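Local coordinates for protein YcaO (Methanopyrus kandleri, PDB 6CI7) that binds adenine nucleotides and magnesium ions and, as a YcaO-family protein, probably uses ATP to activate a backbone amide of a peptide substrate, at residues Pro46-Arg51 against Gln70-Ala75; His144-Ser149 against Leu162-Glu167; Glu167-Ser172 against Thr352-Tyr357. One frame throughout, in Å; residues are numbered along the deposited sequence.

Interaction 1: Pro46-Arg51 against Gln70-Ala75. With ACP (phosphomethylphosphonic acid adenylate ester), chain G.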
loop_
_atom_site.group_PDB
_atom_site.type_symbol
_atom_site.label_atom_id
_atom_site.label_comp_id
_atom_site.label_asym_id
_atom_site.label_seq_id
_atom_site.Cartn_x
_atom_site.Cartn_y
_atom_site.Cartn_z
ATOM N N PRO A 46 -11.399 -1.525 -14.575
ATOM C CA PRO A 46 -10.649 -0.453 -15.221
ATOM C C PRO A 46 -9.286 -0.308 -14.575
ATOM O O PRO A 46 -9.182 -0.220 -13.336
ATOM C CB PRO A 46 -11.475 0.809 -14.945
ATOM C CG PRO A 46 -12.709 0.380 -14.244
ATOM C CD PRO A 46 -12.554 -1.030 -13.799
ATOM N N VAL A 47 -8.255 -0.304 -15.405
ATOM C CA VAL A 47 -6.910 -0.011 -14.947
ATOM C C VAL A 47 -6.443 1.193 -15.760
ATOM O O VAL A 47 -6.735 1.300 -16.954
ATOM C CB VAL A 47 -5.952 -1.229 -15.105
ATOM C CG1 VAL A 47 -4.519 -0.877 -14.702
ATOM C CG2 VAL A 47 -6.434 -2.414 -14.272
ATOM N N GLU A 48 -5.741 2.104 -15.094
ATOM C CA GLU A 48 -5.207 3.312 -15.708
ATOM C C GLU A 48 -3.693 3.343 -15.556
ATOM O O GLU A 48 -3.175 3.050 -14.483
ATOM C CB GLU A 48 -5.853 4.547 -15.068
ATOM C CG GLU A 48 -7.317 4.720 -15.445
ATOM C CD GLU A 48 -7.523 5.204 -16.874
ATOM O OE1 GLU A 48 -6.786 6.103 -17.317
ATOM O OE2 GLU A 48 -8.429 4.685 -17.562
ATOM N N ILE A 49 -2.989 3.666 -16.636
ATOM C CA ILE A 49 -1.521 3.695 -16.621
ATOM C C ILE A 49 -1.053 5.092 -16.996
ATOM O O ILE A 49 -1.591 5.712 -17.916
ATOM C CB ILE A 49 -0.888 2.611 -17.544
ATOM C CG1 ILE A 49 -1.206 1.198 -17.045
ATOM C CG2 ILE A 49 0.631 2.737 -17.633
ATOM C CD1 ILE A 49 -2.264 0.514 -17.872
ATOM N N ARG A 50 -0.062 5.572 -16.247
ATOM C CA ARG A 50 0.537 6.886 -16.442
ATOM C C ARG A 50 2.037 6.782 -16.669
ATOM O O ARG A 50 2.726 6.026 -15.980
ATOM C CB ARG A 50 0.251 7.812 -15.254
ATOM C CG ARG A 50 -1.236 8.036 -14.942
ATOM C CD ARG A 50 -1.943 8.872 -16.002
ATOM N NE ARG A 50 -3.390 8.973 -15.772
ATOM C CZ ARG A 50 -4.300 8.090 -16.203
ATOM N NH1 ARG A 50 -3.917 7.005 -16.878
ATOM N NH2 ARG A 50 -5.597 8.282 -15.933
ATOM N N ARG A 51 2.520 7.534 -17.658
ATOM C CA ARG A 51 3.942 7.743 -17.873
ATOM C C ARG A 51 4.280 9.139 -17.360
ATOM O O ARG A 51 3.683 10.126 -17.780
ATOM C CB ARG A 51 4.301 7.572 -19.356
ATOM C CG ARG A 51 5.785 7.749 -19.663
ATOM C CD ARG A 51 6.187 7.137 -21.003
ATOM N NE ARG A 51 5.607 7.822 -22.159
ATOM C CZ ARG A 51 6.101 8.922 -22.733
ATOM N NH1 ARG A 51 7.203 9.510 -22.275
ATOM N NH2 ARG A 51 5.479 9.445 -23.779
ATOM N N GLN A 70 -12.925 6.212 -10.486
ATOM C CA GLN A 70 -12.005 5.822 -9.421
ATOM C C GLN A 70 -10.612 5.395 -9.918
ATOM O O GLN A 70 -9.614 5.825 -9.346
ATOM C CB GLN A 70 -12.632 4.769 -8.481
ATOM C CG GLN A 70 -11.719 4.264 -7.349
ATOM C CD GLN A 70 -11.111 5.362 -6.481
ATOM O OE1 GLN A 70 -11.685 6.437 -6.309
ATOM N NE2 GLN A 70 -9.933 5.087 -5.925
ATOM N N ALA A 71 -10.547 4.588 -10.984
ATOM C CA ALA A 71 -9.262 4.259 -11.618
ATOM C C ALA A 71 -8.449 5.508 -12.010
ATOM O O ALA A 71 -7.234 5.538 -11.832
ATOM C CB ALA A 71 -9.469 3.352 -12.822
ATOM N N ARG A 72 -9.139 6.527 -12.522
ATOM C CA ARG A 72 -8.514 7.749 -13.027
ATOM C C ARG A 72 -8.057 8.639 -11.892
ATOM O O ARG A 72 -6.984 9.253 -12.003
ATOM C CB ARG A 72 -9.424 8.495 -14.026
ATOM C CG ARG A 72 -9.495 7.785 -15.368
ATOM C CD ARG A 72 -10.237 8.507 -16.486
ATOM N NE ARG A 72 -10.011 7.772 -17.738
ATOM C CZ ARG A 72 -10.858 7.655 -18.766
ATOM N NH1 ARG A 72 -12.039 8.258 -18.770
ATOM N NH2 ARG A 72 -10.504 6.925 -19.812
ATOM N N VAL A 73 -8.829 8.685 -10.795
ATOM C CA VAL A 73 -8.365 9.390 -9.585
ATOM C C VAL A 73 -7.198 8.666 -8.919
ATOM O O VAL A 73 -6.170 9.288 -8.627
ATOM C CB VAL A 73 -9.464 9.878 -8.583
ATOM C CG1 VAL A 73 -10.895 9.598 -9.029
ATOM C CG2 VAL A 73 -9.149 9.521 -7.126
ATOM N N SER A 74 -7.353 7.361 -8.716
ATOM C CA SER A 74 -6.278 6.502 -8.214
ATOM C C SER A 74 -4.931 6.706 -8.981
ATOM O O SER A 74 -3.889 6.935 -8.342
ATOM C CB SER A 74 -6.767 5.051 -8.198
ATOM O OG SER A 74 -5.744 4.130 -8.444
ATOM N N ALA A 75 -4.962 6.687 -10.322
ATOM C CA ALA A 75 -3.737 6.915 -11.132
ATOM C C ALA A 75 -3.157 8.321 -10.964
ATOM O O ALA A 75 -1.934 8.486 -10.857
ATOM C CB ALA A 75 -3.979 6.613 -12.610
HETATM P PG ACP G . 0.432 0.518 -3.987
HETATM O O1G ACP G . 1.028 1.487 -2.842
HETATM O O2G ACP G . 0.691 1.194 -5.425
HETATM O O3G ACP G . 1.150 -0.768 -3.908
HETATM P PB ACP G . -2.218 1.754 -3.671
HETATM O O1B ACP G . -1.681 2.430 -2.304
HETATM O O2B ACP G . -1.675 2.447 -4.862
HETATM C C3B ACP G . -1.362 0.170 -3.758
HETATM P PA ACP G . -4.711 2.932 -4.619
HETATM O O1A ACP G . -6.114 2.992 -4.068
HETATM O O2A ACP G . -4.618 2.583 -6.086
HETATM O O3A ACP G . -3.849 1.837 -3.756
HETATM O "O5'" ACP G . -4.109 4.391 -4.355
HETATM C "C5'" ACP G . -3.290 5.188 -5.229
HETATM C "C4'" ACP G . -3.014 6.549 -4.562
HETATM O "O4'" ACP G . -4.127 7.417 -4.822
HETATM C "C3'" ACP G . -2.915 6.491 -3.035
HETATM O "O3'" ACP G . -2.061 7.543 -2.548
HETATM C "C2'" ACP G . -4.350 6.722 -2.610
HETATM O "O2'" ACP G . -4.492 7.187 -1.292
HETATM C "C1'" ACP G . -4.803 7.764 -3.609
HETATM N N9 ACP G . -6.261 7.716 -3.802
HETATM C C8 ACP G . -6.948 6.643 -4.219
HETATM N N7 ACP G . -8.274 6.902 -4.272
HETATM C C5 ACP G . -8.443 8.178 -3.873
HETATM C C6 ACP G . -9.603 9.090 -3.704
HETATM N N6 ACP G . -10.857 8.660 -3.992
HETATM N N1 ACP G . -9.363 10.348 -3.270
HETATM C C2 ACP G . -8.106 10.777 -2.992
HETATM N N3 ACP G . -7.002 10.002 -3.114
HETATM C C4 ACP G . -7.109 8.714 -3.557
HETATM O O HOH W 1 -7.058 7.592 -19.353
HETATM O O HOH W 2 -6.412 10.475 -14.410
#
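E48 and R72 meet at an oblique angle, the carboxylate of the strand residue standing nearly upright, 81°, to the guanidinium of the helix residue. The salt bridge between them is long, 3.5 Å from E48 OE2 to R72 NE, and the stronger partner of OE2 is R68, one turn earlier on helix 68-84. The other oxygen belongs to R50, which grips it end-on with two nitrogens: R50 NH2 lies 2.8 Å and R50 NH1 3.0 Å from E48 OE1, reaching it from opposite faces of the carboxylate. R50 bends at chi2 (-70°), which folds its guanidinium back along the strand and lays one face over A75 CB, 3.9 Å above the plane. R72 CG comes to the edge of the same group, and a water joins R50 NH2 to R72 O.

Beneath this network the helix turns its small residues to the sheet. A71 CB packs 3.9 Å from P46 CB, and A75 CB sits 3.7 Å from E48 CB, so strand 45-54 and helix 68-84 run close, their segment axes 30° apart. Q70 and S74, each just ahead of one of these alanines, serve the nucleotide analogue: Q70 NE2 donates to ACP N7 at 3.0 Å, and S74 OG to its alpha-phosphate. The shared carboxylate, with E29 taking R50 NE, probably offsets part of the arginines' charge in this buried interface, which backs the adenine and alpha-phosphate site.

Interaction 2: His144-Ser149 against Leu162-Glu167. With MG (magnesium ion), chain H; ACP (phosphomethylphosphonic acid adenylate ester), chain G.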
loop_
_atom_site.group_PDB
_atom_site.type_symbol
_atom_site.label_atom_id
_atom_site.label_comp_id
_atom_site.label_asym_id
_atom_site.label_seq_id
_atom_site.Cartn_x
_atom_site.Cartn_y
_atom_site.Cartn_z
ATOM N N HIS A 144 12.301 3.401 -0.644
ATOM C CA HIS A 144 11.074 2.772 -1.144
ATOM C C HIS A 144 9.854 3.657 -0.860
ATOM O O HIS A 144 10.000 4.768 -0.336
ATOM C CB HIS A 144 10.888 1.362 -0.569
ATOM C CG HIS A 144 10.725 1.333 0.917
ATOM N ND1 HIS A 144 9.602 1.818 1.554
ATOM C CD2 HIS A 144 11.547 0.882 1.894
ATOM C CE1 HIS A 144 9.737 1.660 2.859
ATOM N NE2 HIS A 144 10.912 1.098 3.092
ATOM N N THR A 145 8.669 3.143 -1.193
ATOM C CA THR A 145 7.419 3.913 -1.191
ATOM C C THR A 145 6.351 3.365 -0.230
ATOM O O THR A 145 5.206 3.816 -0.242
ATOM C CB THR A 145 6.820 3.975 -2.613
ATOM O OG1 THR A 145 6.627 2.646 -3.108
ATOM C CG2 THR A 145 7.758 4.719 -3.555
ATOM N N ASN A 146 6.723 2.393 0.596
ATOM C CA ASN A 146 5.813 1.845 1.596
ATOM C C ASN A 146 5.477 2.874 2.691
ATOM O O ASN A 146 6.373 3.457 3.308
ATOM C CB ASN A 146 6.412 0.578 2.204
ATOM C CG ASN A 146 5.453 -0.132 3.141
ATOM O OD1 ASN A 146 4.312 -0.415 2.776
ATOM N ND2 ASN A 146 5.911 -0.410 4.366
ATOM N N GLY A 147 4.183 3.092 2.910
ATOM C CA GLY A 147 3.694 4.076 3.883
ATOM C C GLY A 147 3.316 5.419 3.291
ATOM O O GLY A 147 2.744 6.282 3.967
ATOM N N LEU A 148 3.642 5.589 2.017
ATOM C CA LEU A 148 3.441 6.827 1.305
ATOM C C LEU A 148 2.015 6.919 0.788
ATOM O O LEU A 148 1.494 5.965 0.225
ATOM C CB LEU A 148 4.421 6.831 0.152
ATOM C CG LEU A 148 4.706 8.037 -0.708
ATOM C CD1 LEU A 148 5.318 9.129 0.149
ATOM C CD2 LEU A 148 5.667 7.559 -1.776
ATOM N N SER A 149 1.371 8.065 0.977
ATOM C CA SER A 149 -0.025 8.195 0.572
ATOM C C SER A 149 -0.475 9.624 0.384
ATOM O O SER A 149 -0.120 10.502 1.152
ATOM C CB SER A 149 -0.938 7.493 1.586
ATOM O OG SER A 149 -2.291 7.621 1.208
ATOM N N LEU A 162 -1.127 3.985 6.585
ATOM C CA LEU A 162 -1.014 3.106 7.769
ATOM C C LEU A 162 -1.455 1.679 7.435
ATOM O O LEU A 162 -0.778 0.716 7.776
ATOM C CB LEU A 162 -1.829 3.668 8.945
ATOM C CG LEU A 162 -1.667 3.049 10.343
ATOM C CD1 LEU A 162 -0.230 3.102 10.859
ATOM C CD2 LEU A 162 -2.622 3.696 11.343
ATOM N N LEU A 163 -2.580 1.557 6.742
ATOM C CA LEU A 163 -3.077 0.268 6.284
ATOM C C LEU A 163 -2.116 -0.428 5.310
ATOM O O LEU A 163 -1.994 -1.656 5.321
ATOM C CB LEU A 163 -4.467 0.437 5.682
ATOM C CG LEU A 163 -5.602 0.783 6.675
ATOM C CD1 LEU A 163 -6.901 1.049 5.929
ATOM C CD2 LEU A 163 -5.806 -0.291 7.758
ATOM N N GLU A 164 -1.409 0.365 4.503
ATOM C CA GLU A 164 -0.391 -0.145 3.587
ATOM C C GLU A 164 0.766 -0.768 4.371
ATOM O O GLU A 164 1.255 -1.852 4.010
ATOM C CB GLU A 164 0.088 0.976 2.659
ATOM C CG GLU A 164 1.174 0.602 1.669
ATOM C CD GLU A 164 1.393 1.686 0.625
ATOM O OE1 GLU A 164 2.462 2.332 0.661
ATOM O OE2 GLU A 164 0.485 1.910 -0.214
ATOM N N VAL A 165 1.171 -0.085 5.446
ATOM C CA VAL A 165 2.237 -0.534 6.343
ATOM C C VAL A 165 1.856 -1.851 7.025
ATOM O O VAL A 165 2.702 -2.746 7.132
ATOM C CB VAL A 165 2.623 0.540 7.402
ATOM C CG1 VAL A 165 3.629 -0.014 8.399
ATOM C CG2 VAL A 165 3.223 1.773 6.733
ATOM N N VAL A 166 0.595 -1.967 7.466
ATOM C CA VAL A 166 0.086 -3.207 8.097
ATOM C C VAL A 166 0.061 -4.326 7.060
ATOM O O VAL A 166 0.500 -5.446 7.323
ATOM C CB VAL A 166 -1.311 -3.001 8.743
ATOM C CG1 VAL A 166 -1.877 -4.312 9.294
ATOM C CG2 VAL A 166 -1.252 -1.934 9.838
ATOM N N GLU A 167 -0.423 -3.996 5.870
ATOM C CA GLU A 167 -0.471 -4.921 4.751
ATOM C C GLU A 167 0.900 -5.543 4.470
ATOM O O GLU A 167 1.011 -6.767 4.362
ATOM C CB GLU A 167 -1.016 -4.190 3.534
ATOM C CG GLU A 167 -1.083 -4.979 2.240
ATOM C CD GLU A 167 -1.219 -4.059 1.035
ATOM O OE1 GLU A 167 -2.126 -3.193 1.034
ATOM O OE2 GLU A 167 -0.412 -4.195 0.086
HETATM MG MG MG H . 0.480 3.190 -2.129
HETATM P PG ACP G . 0.432 0.518 -3.987
HETATM O O1G ACP G . 1.028 1.487 -2.842
HETATM O O2G ACP G . 0.691 1.194 -5.425
HETATM O O3G ACP G . 1.150 -0.768 -3.908
HETATM P PB ACP G . -2.218 1.754 -3.671
HETATM O O1B ACP G . -1.681 2.430 -2.304
HETATM O O2B ACP G . -1.675 2.447 -4.862
HETATM C C3B ACP G . -1.362 0.170 -3.758
HETATM P PA ACP G . -4.711 2.932 -4.619
HETATM O O1A ACP G . -6.114 2.992 -4.068
HETATM O O2A ACP G . -4.618 2.583 -6.086
HETATM O O3A ACP G . -3.849 1.837 -3.756
HETATM O "O5'" ACP G . -4.109 4.391 -4.355
HETATM C "C5'" ACP G . -3.290 5.188 -5.229
HETATM C "C4'" ACP G . -3.014 6.549 -4.562
HETATM O "O4'" ACP G . -4.127 7.417 -4.822
HETATM C "C3'" ACP G . -2.915 6.491 -3.035
HETATM O "O3'" ACP G . -2.061 7.543 -2.548
HETATM C "C2'" ACP G . -4.350 6.722 -2.610
HETATM O "O2'" ACP G . -4.492 7.187 -1.292
HETATM C "C1'" ACP G . -4.803 7.764 -3.609
HETATM N N9 ACP G . -6.261 7.716 -3.802
HETATM C C8 ACP G . -6.948 6.643 -4.219
HETATM N N7 ACP G . -8.274 6.902 -4.272
HETATM C C5 ACP G . -8.443 8.178 -3.873
HETATM C C6 ACP G . -9.603 9.090 -3.704
HETATM N N6 ACP G . -10.857 8.660 -3.992
HETATM N N1 ACP G . -9.363 10.348 -3.270
HETATM C C2 ACP G . -8.106 10.777 -2.992
HETATM N N3 ACP G . -7.002 10.002 -3.114
HETATM C C4 ACP G . -7.109 8.714 -3.557
HETATM O O HOH W 3 5.331 -2.650 6.624
HETATM O O HOH W 4 -0.411 4.590 -0.892
HETATM O O HOH W 5 2.351 4.165 -1.504
HETATM O O HOH W 6 0.338 4.558 -3.745
#
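The magnesium site at the phosphate end of the nucleotide pocket brings the turn before strand 148-150 against helix 154-176, and E164 makes the hydrogen bond between them. Its extended chain, CG anti to the backbone N (chi1 179°), carries the carboxylate off the helix to the metal, and the two oxygens divide the work. E164 OE2 binds the magnesium at 2.3 Å, while E164 OE1 accepts the backbone N-H of G147 at 2.9 Å, on its anti side and somewhat out of the carboxylate plane. Together the two bonds probably limit rotation of the carboxylate.

The turn itself is a type II beta turn from T145 to L148, with G147 at the position where the positive phi of 97° is needed. Its CA rests 3.7 Å from V165 CG2. L148 O lies within bonding distance of two of the three metal waters, which probably donate to it; ACP O1G and O1B complete the coordination, one oxygen from each of the two terminal phosphorus groups.

N146 slides past E164 in the opposite direction, its amide 21° from the carboxylate plane. N146 OD1 packs 3.5 Å from E164 CG, while ND2 has its strongest partner in E356 and also shares a water with V165 O. On the N-terminal side of the turn, N146 N donates to H144 ND1, 3.1 Å away and near the plane of the imidazole.

Interaction 3: Glu167-Ser172 against Thr352-Tyr357. With ACP (phosphomethylphosphonic acid adenylate ester), chain G.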
loop_
_atom_site.group_PDB
_atom_site.type_symbol
_atom_site.label_atom_id
_atom_site.label_comp_id
_atom_site.label_asym_id
_atom_site.label_seq_id
_atom_site.Cartn_x
_atom_site.Cartn_y
_atom_site.Cartn_z
ATOM N N GLU A 167 -0.423 -3.996 5.870
ATOM C CA GLU A 167 -0.471 -4.921 4.751
ATOM C C GLU A 167 0.900 -5.543 4.470
ATOM O O GLU A 167 1.011 -6.767 4.362
ATOM C CB GLU A 167 -1.016 -4.190 3.534
ATOM C CG GLU A 167 -1.083 -4.979 2.240
ATOM C CD GLU A 167 -1.219 -4.059 1.035
ATOM O OE1 GLU A 167 -2.126 -3.193 1.034
ATOM O OE2 GLU A 167 -0.412 -4.195 0.086
ATOM N N ARG A 168 1.942 -4.717 4.379
ATOM C CA ARG A 168 3.274 -5.242 4.034
ATOM C C ARG A 168 3.940 -5.938 5.220
ATOM O O ARG A 168 4.768 -6.822 5.024
ATOM C CB ARG A 168 4.197 -4.180 3.396
ATOM C CG ARG A 168 3.556 -3.378 2.275
ATOM C CD ARG A 168 3.720 -3.961 0.886
ATOM N NE ARG A 168 2.803 -3.328 -0.066
ATOM C CZ ARG A 168 2.948 -2.107 -0.596
ATOM N NH1 ARG A 168 3.989 -1.333 -0.286
ATOM N NH2 ARG A 168 2.035 -1.642 -1.445
ATOM N N ASP A 169 3.548 -5.558 6.438
ATOM C CA ASP A 169 3.945 -6.285 7.650
ATOM C C ASP A 169 3.417 -7.724 7.661
ATOM O O ASP A 169 4.176 -8.651 7.960
ATOM C CB ASP A 169 3.512 -5.560 8.934
ATOM C CG ASP A 169 4.033 -6.265 10.205
ATOM O OD1 ASP A 169 5.229 -6.077 10.549
ATOM O OD2 ASP A 169 3.250 -7.019 10.837
ATOM N N SER A 170 2.132 -7.902 7.351
ATOM C CA SER A 170 1.523 -9.230 7.292
ATOM C C SER A 170 2.143 -10.108 6.212
ATOM O O SER A 170 2.452 -11.284 6.454
ATOM C CB SER A 170 0.026 -9.105 7.049
ATOM O OG SER A 170 -0.623 -8.651 8.220
ATOM N N TRP A 171 2.334 -9.526 5.025
ATOM C CA TRP A 171 2.916 -10.240 3.890
ATOM C C TRP A 171 4.367 -10.631 4.228
ATOM O O TRP A 171 4.782 -11.761 3.940
ATOM C CB TRP A 171 2.781 -9.396 2.612
ATOM C CG TRP A 171 3.394 -9.940 1.336
ATOM C CD1 TRP A 171 3.682 -11.249 1.037
ATOM C CD2 TRP A 171 3.744 -9.178 0.159
ATOM N NE1 TRP A 171 4.208 -11.342 -0.231
ATOM C CE2 TRP A 171 4.262 -10.091 -0.792
ATOM C CE3 TRP A 171 3.671 -7.812 -0.179
ATOM C CZ2 TRP A 171 4.701 -9.687 -2.068
ATOM C CZ3 TRP A 171 4.119 -7.404 -1.442
ATOM C CH2 TRP A 171 4.623 -8.344 -2.373
ATOM N N SER A 172 5.096 -9.715 4.882
ATOM C CA SER A 172 6.474 -9.953 5.335
ATOM C C SER A 172 6.551 -11.094 6.341
ATOM O O SER A 172 7.476 -11.907 6.284
ATOM C CB SER A 172 7.076 -8.699 5.949
ATOM O OG SER A 172 7.383 -7.752 4.944
ATOM N N THR A 352 7.710 1.931 13.309
ATOM C CA THR A 352 9.162 1.695 13.493
ATOM C C THR A 352 9.568 0.233 13.685
ATOM O O THR A 352 10.707 -0.139 13.409
ATOM C CB THR A 352 9.778 2.551 14.629
ATOM O OG1 THR A 352 9.181 2.204 15.882
ATOM C CG2 THR A 352 9.578 4.027 14.372
ATOM N N GLY A 353 8.636 -0.588 14.153
ATOM C CA GLY A 353 8.877 -2.027 14.289
ATOM C C GLY A 353 8.094 -2.887 13.311
ATOM O O GLY A 353 8.065 -4.113 13.458
ATOM N N ALA A 354 7.447 -2.259 12.325
ATOM C CA ALA A 354 6.748 -3.002 11.271
ATOM C C ALA A 354 7.766 -3.611 10.331
ATOM O O ALA A 354 8.749 -2.963 9.966
ATOM C CB ALA A 354 5.793 -2.110 10.499
ATOM N N SER A 355 7.541 -4.862 9.962
ATOM C CA SER A 355 8.423 -5.536 9.027
ATOM C C SER A 355 8.184 -5.076 7.587
ATOM O O SER A 355 7.038 -4.887 7.152
ATOM C CB SER A 355 8.276 -7.050 9.120
ATOM O OG SER A 355 9.227 -7.666 8.271
ATOM N N GLU A 356 9.289 -4.907 6.866
ATOM C CA GLU A 356 9.275 -4.590 5.445
ATOM C C GLU A 356 10.155 -5.587 4.693
ATOM O O GLU A 356 10.790 -5.252 3.688
ATOM C CB GLU A 356 9.708 -3.132 5.219
ATOM C CG GLU A 356 8.649 -2.108 5.630
ATOM C CD GLU A 356 9.158 -0.678 5.649
ATOM O OE1 GLU A 356 10.377 -0.452 5.827
ATOM O OE2 GLU A 356 8.323 0.237 5.503
ATOM N N TYR A 357 10.156 -6.828 5.186
ATOM C CA TYR A 357 10.992 -7.907 4.666
ATOM C C TYR A 357 10.834 -8.168 3.153
ATOM O O TYR A 357 11.821 -8.451 2.459
ATOM C CB TYR A 357 10.749 -9.182 5.485
ATOM C CG TYR A 357 11.520 -10.404 5.023
ATOM C CD1 TYR A 357 12.860 -10.606 5.408
ATOM C CD2 TYR A 357 10.909 -11.369 4.203
ATOM C CE1 TYR A 357 13.566 -11.732 4.984
ATOM C CE2 TYR A 357 11.604 -12.495 3.779
ATOM C CZ TYR A 357 12.926 -12.671 4.174
ATOM O OH TYR A 357 13.604 -13.781 3.750
HETATM P PG ACP G . 0.432 0.518 -3.987
HETATM O O1G ACP G . 1.028 1.487 -2.842
HETATM O O2G ACP G . 0.691 1.194 -5.425
HETATM O O3G ACP G . 1.150 -0.768 -3.908
HETATM P PB ACP G . -2.218 1.754 -3.671
HETATM O O1B ACP G . -1.681 2.430 -2.304
HETATM O O2B ACP G . -1.675 2.447 -4.862
HETATM C C3B ACP G . -1.362 0.170 -3.758
HETATM P PA ACP G . -4.711 2.932 -4.619
HETATM O O1A ACP G . -6.114 2.992 -4.068
HETATM O O2A ACP G . -4.618 2.583 -6.086
HETATM O O3A ACP G . -3.849 1.837 -3.756
HETATM O "O5'" ACP G . -4.109 4.391 -4.355
HETATM C "C5'" ACP G . -3.290 5.188 -5.229
HETATM C "C4'" ACP G . -3.014 6.549 -4.562
HETATM O "O4'" ACP G . -4.127 7.417 -4.822
HETATM C "C3'" ACP G . -2.915 6.491 -3.035
HETATM O "O3'" ACP G . -2.061 7.543 -2.548
HETATM C "C2'" ACP G . -4.350 6.722 -2.610
HETATM O "O2'" ACP G . -4.492 7.187 -1.292
HETATM C "C1'" ACP G . -4.803 7.764 -3.609
HETATM N N9 ACP G . -6.261 7.716 -3.802
HETATM C C8 ACP G . -6.948 6.643 -4.219
HETATM N N7 ACP G . -8.274 6.902 -4.272
HETATM C C5 ACP G . -8.443 8.178 -3.873
HETATM C C6 ACP G . -9.603 9.090 -3.704
HETATM N N6 ACP G . -10.857 8.660 -3.992
HETATM N N1 ACP G . -9.363 10.348 -3.270
HETATM C C2 ACP G . -8.106 10.777 -2.992
HETATM N N3 ACP G . -7.002 10.002 -3.114
HETATM C C4 ACP G . -7.109 8.714 -3.557
#
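D169 and S355 make the hydrogen bond that spans the contact: S355 N donates to D169 OD1 at 2.7 Å, nearly straight at 164°, and uses the anti lone pair of the carboxylate. With chi1 at -175° the D169 carboxylate points off the side of the helix and its end comes round to the loop. R212 forms a salt bridge to the same oxygen, so OD1 is held by an amide and a charge. In return the loop's carbonyl comes back to the helix, with S355 O 3.4 Å from D169 CA in a CA-H...O contact.

S172 supplies a second polar point. Its hydroxyl donates to R168 O, one turn back, at 2.8 Å, and this carbonyl also receives S172 N from the opposite face of its plane, the usual helix bond. The same hydroxyl oxygen accepts from V358 N, and Y357 N lies 2.9 Å from S172 OG. The contact thus pins the loop that leaves strand 346-351 to the C-terminal half of helix 154-176, the same helix that carries E164 to the magnesium.

Packing is by small groups. S172 CB touches S355 OG at 3.3 Å, an oxygen that bonds chiefly to V364 O, and Y357 CB sits 3.7 Å from S172 CB before its ring turns off to meet Y176 edge-to-face.

Charge gathers at the nucleotide end of the helix segment. R168 NH2 lies 2.8 Å from ACP O3G, with the gamma-phosphorus at the edge of the guanidinium, while R168 NE makes a weak salt bridge to E167 OE2.

In the fold
From the N terminus, interaction 1 comes first, closing the stretch from strand 45-54 through strand 57-64 to helix 68-84 and laying that helix on the three-stranded sheet. Interaction 2 follows in series, a short closure from the 144-149 turn to helix 154-176. Interaction 3 starts at E167, which it shares with interaction 2, and spans some 180 residues to bring the loop after strand 346-351 back to the same helix. None nests or crosses. Interactions 2 and 3 touch where the E356 carboxylate probably hydrogen-bonds to the N146 amide and packing joins V165 to A354; interaction 1 lies about 10 Å from interaction 2 at the nearest atoms, and the nucleotide analogue connects all three.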